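Local coordinates for VirX1 (Cyanophage Syn10, PDB 6QGM), which is a viral halogenase of the tryptophan halogenase family that iodinates diverse substrates, probably with the help of a flavin cofactor, at residues B[326-338]-B[344-356]. Residues are numbered along the deposited sequence; the frame is centred on the assembly and turned at random.
Sequences IDIGHGKRTRAWV and IGLSYGFIEPLES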
ATOM      1  N   ILE B 326      22.860 -15.967  30.046  1.00 64.23           N
ATOM      2  CA  ILE B 326      21.403 -15.701  29.983  1.00 67.33           C
ATOM      3  C   ILE B 326      20.851 -16.501  28.806  1.00 71.32           C
ATOM      4  O   ILE B 326      21.492 -16.552  27.713  1.00 71.73           O
ATOM      5  CB  ILE B 326      21.095 -14.203  29.859  1.00 67.91           C
ATOM      6  CG1 ILE B 326      22.037 -13.337  30.698  1.00 69.36           C
ATOM      7  CG2 ILE B 326      19.641 -13.971  30.232  1.00 69.06           C
ATOM      8  CD1 ILE B 326      22.408 -12.011  30.039  1.00 68.74           C
ATOM      9  N   ASP B 327      19.702 -17.125  29.051  1.00 75.31           N
ATOM     10  CA  ASP B 327      18.913 -17.842  28.021  1.00 79.55           C
ATOM     11  C   ASP B 327      17.894 -16.819  27.512  1.00 76.08           C
ATOM     12  O   ASP B 327      17.024 -16.424  28.323  1.00 67.11           O
ATOM     13  CB  ASP B 327      18.331 -19.109  28.652  1.00 79.81           C
ATOM     14  CG  ASP B 327      18.082 -18.966  30.155  1.00 77.23           C
ATOM     15  OD1 ASP B 327      17.860 -17.809  30.622  1.00 73.45           O
ATOM     16  OD2 ASP B 327      18.109 -19.988  30.839  1.00 77.29           O
ATOM     17  N   ILE B 328      18.065 -16.365  26.264  1.00 76.38           N
ATOM     18  CA  ILE B 328      17.332 -15.184  25.737  1.00 79.33           C
ATOM     19  C   ILE B 328      16.146 -15.712  24.927  1.00 78.58           C
ATOM     20  O   ILE B 328      16.388 -16.519  23.983  1.00 80.35           O
ATOM     21  CB  ILE B 328      18.231 -14.243  24.910  1.00 79.47           C
ATOM     22  CG1 ILE B 328      18.954 -14.958  23.765  1.00 80.23           C
ATOM     23  CG2 ILE B 328      19.192 -13.516  25.835  1.00 78.12           C
ATOM     24  CD1 ILE B 328      19.270 -14.048  22.592  1.00 80.86           C
ATOM     25  N   GLY B 329      14.931 -15.270  25.285  1.00 73.83           N
ATOM     26  CA  GLY B 329      13.733 -15.450  24.459  1.00 72.09           C
ATOM     27  C   GLY B 329      13.760 -14.534  23.245  1.00 68.68           C
ATOM     28  O   GLY B 329      13.075 -13.505  23.338  1.00 72.95           O
ATOM     29  N   HIS B 330      14.477 -14.906  22.172  1.00 64.30           N
ATOM     30  CA  HIS B 330      14.698 -14.051  20.974  1.00 65.90           C
ATOM     31  C   HIS B 330      13.500 -14.179  20.020  1.00 66.18           C
ATOM     32  O   HIS B 330      13.534 -15.013  19.086  1.00 68.53           O
ATOM     33  CB  HIS B 330      16.029 -14.381  20.286  1.00 64.40           C
ATOM     34  CG  HIS B 330      16.600 -13.234  19.517  1.00 62.31           C
ATOM     35  ND1 HIS B 330      17.878 -13.241  19.037  1.00 59.88           N
ATOM     36  CD2 HIS B 330      16.083 -12.037  19.180  1.00 62.36           C
ATOM     37  CE1 HIS B 330      18.122 -12.111  18.410  1.00 60.95           C
ATOM     38  NE2 HIS B 330      17.039 -11.355  18.487  1.00 61.08           N
ATOM     39  N   GLY B 331      12.477 -13.365  20.267  1.00 62.63           N
ATOM     40  CA  GLY B 331      11.163 -13.491  19.619  1.00 63.99           C
ATOM     41  C   GLY B 331      10.119 -12.686  20.357  1.00 62.94           C
ATOM     42  O   GLY B 331      10.484 -11.731  21.064  1.00 66.38           O
ATOM     43  N   LYS B 332       8.858 -13.077  20.200  1.00 61.01           N
ATOM     44  CA  LYS B 332       7.682 -12.398  20.793  1.00 61.82           C
ATOM     45  C   LYS B 332       6.614 -13.450  21.077  1.00 58.96           C
ATOM     46  O   LYS B 332       6.532 -14.442  20.327  1.00 58.67           O
ATOM     47  CB  LYS B 332       7.095 -11.391  19.804  1.00 63.28           C
ATOM     48  CG  LYS B 332       7.075 -11.921  18.376  1.00 65.04           C
ATOM     49  CD  LYS B 332       6.109 -11.264  17.461  1.00 67.35           C
ATOM     50  CE  LYS B 332       5.860 -12.117  16.237  1.00 66.71           C
ATOM     51  NZ  LYS B 332       5.077 -11.376  15.215  1.00 70.71           N
ATOM     52  N   ARG B 333       5.811 -13.214  22.109  1.00 55.76           N
ATOM     53  CA  ARG B 333       4.516 -13.902  22.285  1.00 54.05           C
ATOM     54  C   ARG B 333       3.619 -13.503  21.103  1.00 53.48           C
ATOM     55  O   ARG B 333       3.802 -12.395  20.532  1.00 51.06           O
ATOM     56  CB  ARG B 333       3.899 -13.521  23.628  1.00 54.06           C
ATOM     57  CG  ARG B 333       4.781 -13.808  24.833  1.00 55.02           C
ATOM     58  CD  ARG B 333       4.909 -15.296  25.080  1.00 55.70           C
ATOM     59  NE  ARG B 333       6.083 -15.639  25.869  1.00 55.01           N
ATOM     60  CZ  ARG B 333       6.393 -16.876  26.215  1.00 55.75           C
ATOM     61  NH1 ARG B 333       5.603 -17.876  25.865  1.00 58.17           N
ATOM     62  NH2 ARG B 333       7.483 -17.115  26.910  1.00 56.33           N
ATOM     63  N   THR B 334       2.673 -14.368  20.745  1.00 52.92           N
ATOM     64  CA  THR B 334       1.737 -14.143  19.609  1.00 51.61           C
ATOM     65  C   THR B 334       0.791 -12.986  19.954  1.00 50.15           C
ATOM     66  O   THR B 334       0.162 -12.455  19.037  1.00 48.36           O
ATOM     67  CB  THR B 334       1.031 -15.460  19.246  1.00 51.37           C
ATOM     68  OG1 THR B 334       0.318 -15.945  20.380  1.00 50.31           O
ATOM     69  CG2 THR B 334       2.005 -16.534  18.823  1.00 51.93           C
ATOM     70  N   ARG B 335       0.693 -12.635  21.240  1.00 49.96           N
ATOM     71  CA  ARG B 335      -0.095 -11.488  21.743  1.00 50.62           C
ATOM     72  C   ARG B 335       0.519 -10.996  23.048  1.00 53.60           C
ATOM     73  O   ARG B 335       1.015 -11.833  23.823  1.00 55.54           O
ATOM     74  CB  ARG B 335      -1.540 -11.892  22.017  1.00 50.92           C
ATOM     75  CG  ARG B 335      -2.389 -12.061  20.769  1.00 52.02           C
ATOM     76  CD  ARG B 335      -3.818 -12.422  21.120  1.00 52.27           C
ATOM     77  NE  ARG B 335      -3.853 -13.657  21.880  1.00 53.00           N
ATOM     78  CZ  ARG B 335      -4.922 -14.142  22.490  1.00 54.47           C
ATOM     79  NH1 ARG B 335      -6.088 -13.529  22.391  1.00 56.03           N
ATOM     80  NH2 ARG B 335      -4.837 -15.267  23.168  1.00 55.66           N
ATOM     81  N   ALA B 336       0.442  -9.687  23.291  1.00 55.75           N
ATOM     82  CA  ALA B 336       0.945  -9.013  24.507  1.00 56.81           C
ATOM     83  C   ALA B 336      -0.170  -8.936  25.557  1.00 58.47           C
ATOM     84  O   ALA B 336       0.113  -9.177  26.758  1.00 60.32           O
ATOM     85  CB  ALA B 336       1.430  -7.645  24.132  1.00 57.04           C
ATOM     86  N   TRP B 337      -1.390  -8.603  25.114  1.00 57.14           N
ATOM     87  CA  TRP B 337      -2.595  -8.485  25.970  1.00 54.99           C
ATOM     88  C   TRP B 337      -3.490  -9.700  25.739  1.00 54.59           C
ATOM     89  O   TRP B 337      -4.076  -9.800  24.652  1.00 55.20           O
ATOM     90  CB  TRP B 337      -3.320  -7.180  25.658  1.00 55.86           C
ATOM     91  CG  TRP B 337      -4.219  -6.703  26.758  1.00 55.20           C
ATOM     92  CD1 TRP B 337      -4.902  -7.458  27.668  1.00 54.96           C
ATOM     93  CD2 TRP B 337      -4.543  -5.333  27.043  1.00 54.62           C
ATOM     94  NE1 TRP B 337      -5.626  -6.654  28.502  1.00 55.42           N
ATOM     95  CE2 TRP B 337      -5.423  -5.345  28.147  1.00 54.95           C
ATOM     96  CE3 TRP B 337      -4.166  -4.111  26.483  1.00 53.95           C
ATOM     97  CZ2 TRP B 337      -5.937  -4.170  28.697  1.00 55.58           C
ATOM     98  CZ3 TRP B 337      -4.673  -2.955  27.033  1.00 54.80           C
ATOM     99  CH2 TRP B 337      -5.560  -2.983  28.110  1.00 55.16           C
ATOM    100  N   VAL B 338      -3.547 -10.602  26.719  1.00 55.84           N
ATOM    101  CA  VAL B 338      -4.365 -11.847  26.671  1.00 59.03           C
ATOM    102  C   VAL B 338      -5.253 -11.855  27.913  1.00 61.41           C
ATOM    103  O   VAL B 338      -4.698 -11.753  29.030  1.00 64.83           O
ATOM    104  CB  VAL B 338      -3.465 -13.095  26.626  1.00 58.38           C
ATOM    105  CG1 VAL B 338      -4.267 -14.377  26.733  1.00 57.00           C
ATOM    106  CG2 VAL B 338      -2.597 -13.103  25.389  1.00 58.76           C
ATOM    107  N   ILE B 344       4.695  -6.768  29.593  1.00 66.52           N
ATOM    108  CA  ILE B 344       5.545  -5.546  29.444  1.00 66.55           C
ATOM    109  C   ILE B 344       6.999  -5.961  29.683  1.00 65.60           C
ATOM    110  O   ILE B 344       7.291  -6.505  30.760  1.00 68.01           O
ATOM    111  CB  ILE B 344       5.090  -4.421  30.403  1.00 68.57           C
ATOM    112  CG1 ILE B 344       3.612  -4.069  30.173  1.00 68.55           C
ATOM    113  CG2 ILE B 344       6.000  -3.197  30.300  1.00 69.19           C
ATOM    114  CD1 ILE B 344       3.196  -2.685  30.598  1.00 69.27           C
ATOM    115  N   GLY B 345       7.861  -5.730  28.700  1.00 66.42           N
ATOM    116  CA  GLY B 345       9.291  -6.089  28.724  1.00 68.59           C
ATOM    117  C   GLY B 345       9.526  -7.475  28.145  1.00 70.24           C
ATOM    118  O   GLY B 345       8.817  -7.862  27.194  1.00 72.30           O
ATOM    119  N   LEU B 346      10.469  -8.219  28.719  1.00 69.93           N
ATOM    120  CA  LEU B 346      10.979  -9.483  28.139  1.00 68.81           C
ATOM    121  C   LEU B 346       9.923 -10.587  28.252  1.00 68.57           C
ATOM    122  O   LEU B 346      10.014 -11.545  27.469  1.00 69.19           O
ATOM    123  CB  LEU B 346      12.286  -9.866  28.843  1.00 70.30           C
ATOM    124  CG  LEU B 346      13.431  -8.847  28.740  1.00 68.85           C
ATOM    125  CD1 LEU B 346      14.773  -9.564  28.763  1.00 69.02           C
ATOM    126  CD2 LEU B 346      13.343  -7.985  27.484  1.00 65.92           C
ATOM    127  N   SER B 347       8.943 -10.445  29.149  1.00 66.27           N
ATOM    128  CA  SER B 347       7.777 -11.357  29.279  1.00 63.46           C
ATOM    129  C   SER B 347       6.995 -11.401  27.959  1.00 62.07           C
ATOM    130  O   SER B 347       6.388 -12.450  27.670  1.00 65.00           O
ATOM    131  CB  SER B 347       6.887 -10.942  30.416  1.00 63.48           C
ATOM    132  OG  SER B 347       6.436  -9.619  30.225  1.00 63.91           O
ATOM    133  N   TYR B 348       6.999 -10.303  27.192  1.00 58.75           N
ATOM    134  CA  TYR B 348       6.310 -10.222  25.873  1.00 56.38           C
ATOM    135  C   TYR B 348       7.288 -10.548  24.742  1.00 55.63           C
ATOM    136  O   TYR B 348       7.005 -11.484  23.950  1.00 59.10           O
ATOM    137  CB  TYR B 348       5.659  -8.862  25.616  1.00 54.38           C
ATOM    138  CG  TYR B 348       5.311  -8.666  24.161  1.00 54.80           C
ATOM    139  CD1 TYR B 348       4.347  -9.444  23.550  1.00 54.75           C
ATOM    140  CD2 TYR B 348       5.972  -7.744  23.377  1.00 55.93           C
ATOM    141  CE1 TYR B 348       4.027  -9.308  22.212  1.00 54.89           C
ATOM    142  CE2 TYR B 348       5.683  -7.589  22.031  1.00 55.35           C
ATOM    143  CZ  TYR B 348       4.705  -8.371  21.441  1.00 55.93           C
ATOM    144  OH  TYR B 348       4.411  -8.198  20.113  1.00 53.69           O
ATOM    145  N   GLY B 349       8.383  -9.792  24.632  1.00 53.63           N
ATOM    146  CA  GLY B 349       9.291  -9.868  23.463  1.00 54.07           C
ATOM    147  C   GLY B 349      10.680  -9.341  23.770  1.00 55.19           C
ATOM    148  O   GLY B 349      10.876  -8.662  24.812  1.00 59.52           O
ATOM    149  N   PHE B 350      11.626  -9.660  22.893  1.00 55.75           N
ATOM    150  CA  PHE B 350      13.047  -9.267  23.015  1.00 56.94           C
ATOM    151  C   PHE B 350      13.694  -9.377  21.631  1.00 57.69           C
ATOM    152  O   PHE B 350      13.512 -10.404  20.958  1.00 67.59           O
ATOM    153  CB  PHE B 350      13.717 -10.135  24.087  1.00 56.35           C
ATOM    154  CG  PHE B 350      15.214  -9.994  24.177  1.00 56.29           C
ATOM    155  CD1 PHE B 350      16.049 -10.707  23.334  1.00 54.48           C
ATOM    156  CD2 PHE B 350      15.795  -9.133  25.098  1.00 55.98           C
ATOM    157  CE1 PHE B 350      17.429 -10.576  23.424  1.00 53.15           C
ATOM    158  CE2 PHE B 350      17.173  -8.998  25.175  1.00 53.49           C
ATOM    159  CZ  PHE B 350      17.982  -9.725  24.348  1.00 51.95           C
ATOM    160  N   ILE B 351      14.411  -8.337  21.218  1.00 54.83           N
ATOM    161  CA  ILE B 351      15.405  -8.368  20.107  1.00 57.72           C
ATOM    162  C   ILE B 351      16.781  -8.193  20.741  1.00 58.59           C
ATOM    163  O   ILE B 351      16.900  -7.365  21.636  1.00 61.74           O
ATOM    164  CB  ILE B 351      15.114  -7.278  19.058  1.00 60.20           C
ATOM    165  CG1 ILE B 351      13.645  -7.269  18.643  1.00 63.37           C
ATOM    166  CG2 ILE B 351      16.038  -7.406  17.858  1.00 60.57           C
ATOM    167  CD1 ILE B 351      13.178  -5.952  18.081  1.00 60.82           C
ATOM    168  N   GLU B 352      17.777  -8.974  20.327  1.00 62.03           N
ATOM    169  CA  GLU B 352      19.173  -8.775  20.791  1.00 62.59           C
ATOM    170  C   GLU B 352      19.472  -7.289  20.628  1.00 58.89           C
ATOM    171  O   GLU B 352      19.052  -6.687  19.636  1.00 57.94           O
ATOM    172  CB  GLU B 352      20.128  -9.674  20.013  1.00 65.64           C
ATOM    173  CG  GLU B 352      20.182  -9.402  18.507  1.00 67.39           C
ATOM    174  CD  GLU B 352      21.207 -10.260  17.800  1.00 69.43           C
ATOM    175  OE1 GLU B 352      22.131 -10.705  18.492  1.00 74.94           O
ATOM    176  OE2 GLU B 352      21.049 -10.557  16.623  1.00 73.92           O
ATOM    177  N   PRO B 353      20.164  -6.642  21.593  1.00 56.13           N
ATOM    178  CA  PRO B 353      20.259  -5.170  21.626  1.00 54.11           C
ATOM    179  C   PRO B 353      21.283  -4.547  20.663  1.00 50.93           C
ATOM    180  O   PRO B 353      21.980  -3.653  21.054  1.00 50.92           O
ATOM    181  CB  PRO B 353      20.640  -4.903  23.083  1.00 52.85           C
ATOM    182  CG  PRO B 353      21.539  -6.098  23.402  1.00 55.42           C
ATOM    183  CD  PRO B 353      20.901  -7.282  22.690  1.00 55.81           C
ATOM    184  N   LEU B 354      21.329  -5.020  19.421  1.00 50.98           N
ATOM    185  CA  LEU B 354      22.232  -4.500  18.357  1.00 52.94           C
ATOM    186  C   LEU B 354      21.771  -3.092  17.944  1.00 52.56           C
ATOM    187  O   LEU B 354      22.619  -2.300  17.485  1.00 52.19           O
ATOM    188  CB  LEU B 354      22.214  -5.465  17.163  1.00 51.68           C
ATOM    189  CG  LEU B 354      23.212  -5.142  16.056  1.00 51.78           C
ATOM    190  CD1 LEU B 354      24.634  -5.170  16.579  1.00 52.68           C
ATOM    191  CD2 LEU B 354      23.070  -6.100  14.888  1.00 51.57           C
ATOM    192  N   GLU B 355      20.478  -2.797  18.096  1.00 50.45           N
ATOM    193  CA  GLU B 355      19.925  -1.450  17.838  1.00 51.93           C
ATOM    194  C   GLU B 355      19.391  -0.875  19.158  1.00 52.12           C
ATOM    195  O   GLU B 355      18.467  -0.057  19.126  1.00 51.07           O
ATOM    196  CB  GLU B 355      18.897  -1.537  16.708  1.00 53.98           C
ATOM    197  CG  GLU B 355      19.524  -1.477  15.331  1.00 55.68           C
ATOM    198  CD  GLU B 355      20.264  -0.182  15.001  1.00 58.88           C
ATOM    199  OE1 GLU B 355      19.827   0.888  15.508  1.00 61.04           O
ATOM    200  OE2 GLU B 355      21.282  -0.236  14.250  1.00 60.87           O
ATOM    201  N   SER B 356      20.021  -1.238  20.270  1.00 53.40           N
ATOM    202  CA  SER B 356      19.776  -0.691  21.627  1.00 55.44           C
ATOM    203  C   SER B 356      18.280  -0.694  21.885  1.00 55.53           C
ATOM    204  O   SER B 356      17.737   0.321  22.343  1.00 58.58           O
ATOM    205  CB  SER B 356      20.354   0.689  21.755  1.00 56.61           C
ATOM    206  OG  SER B 356      21.733   0.686  21.400  1.00 56.29           O
TER
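Tyr348 and Arg333 illustrate how a short backbone pairing can be flanked by aromatic side chains. Arg333 N donates to Tyr348 O over 2.8 Å, a nearly straight bond (166°), and Ala336 CB rests on one face of the tyrosine ring, 3.5 Å from CD1. A chi1 of 164°, which sets CG opposite the backbone N, lays the ring back along 326-338, with Lys332 CB obliquely near its OH end; Cys392 of helix 382-408 and Thr361 also touch it. This buried end is the tight part. Next to it, Gly349 has no side chain, and Lys332 CA lies 4.0 Å from Gly349 CA. Phe350 N donates to Gly331 O over 3.0 Å, and Gly331 N returns a bond of 3.2 Å to Phe350 O (138°). Beyond it, where Phe350 and Ile328 are partly exposed, the phenylalanine turns its ring edge to the face of His330, the centroids 5.9 Å apart, and Phe350 CE1 lies 4.0 Å from Ile328 CD1. His330 CE1 also packs on Glu352 CG. The polar ends have partners beyond the two segments: His330 ND1 bonds Asn250 O, Glu352 bonds Tyr407 and Asn250, and Lys332 NZ bridges to Asp393 and Asp397. Strand 331-333 thus joins 349-350 to 241-243 in a small antiparallel sheet, and the chemistry implies a junction whose backbone is fixed by direct hydrogen bonds while its polar side chains are bonded to surrounding parts of the fold.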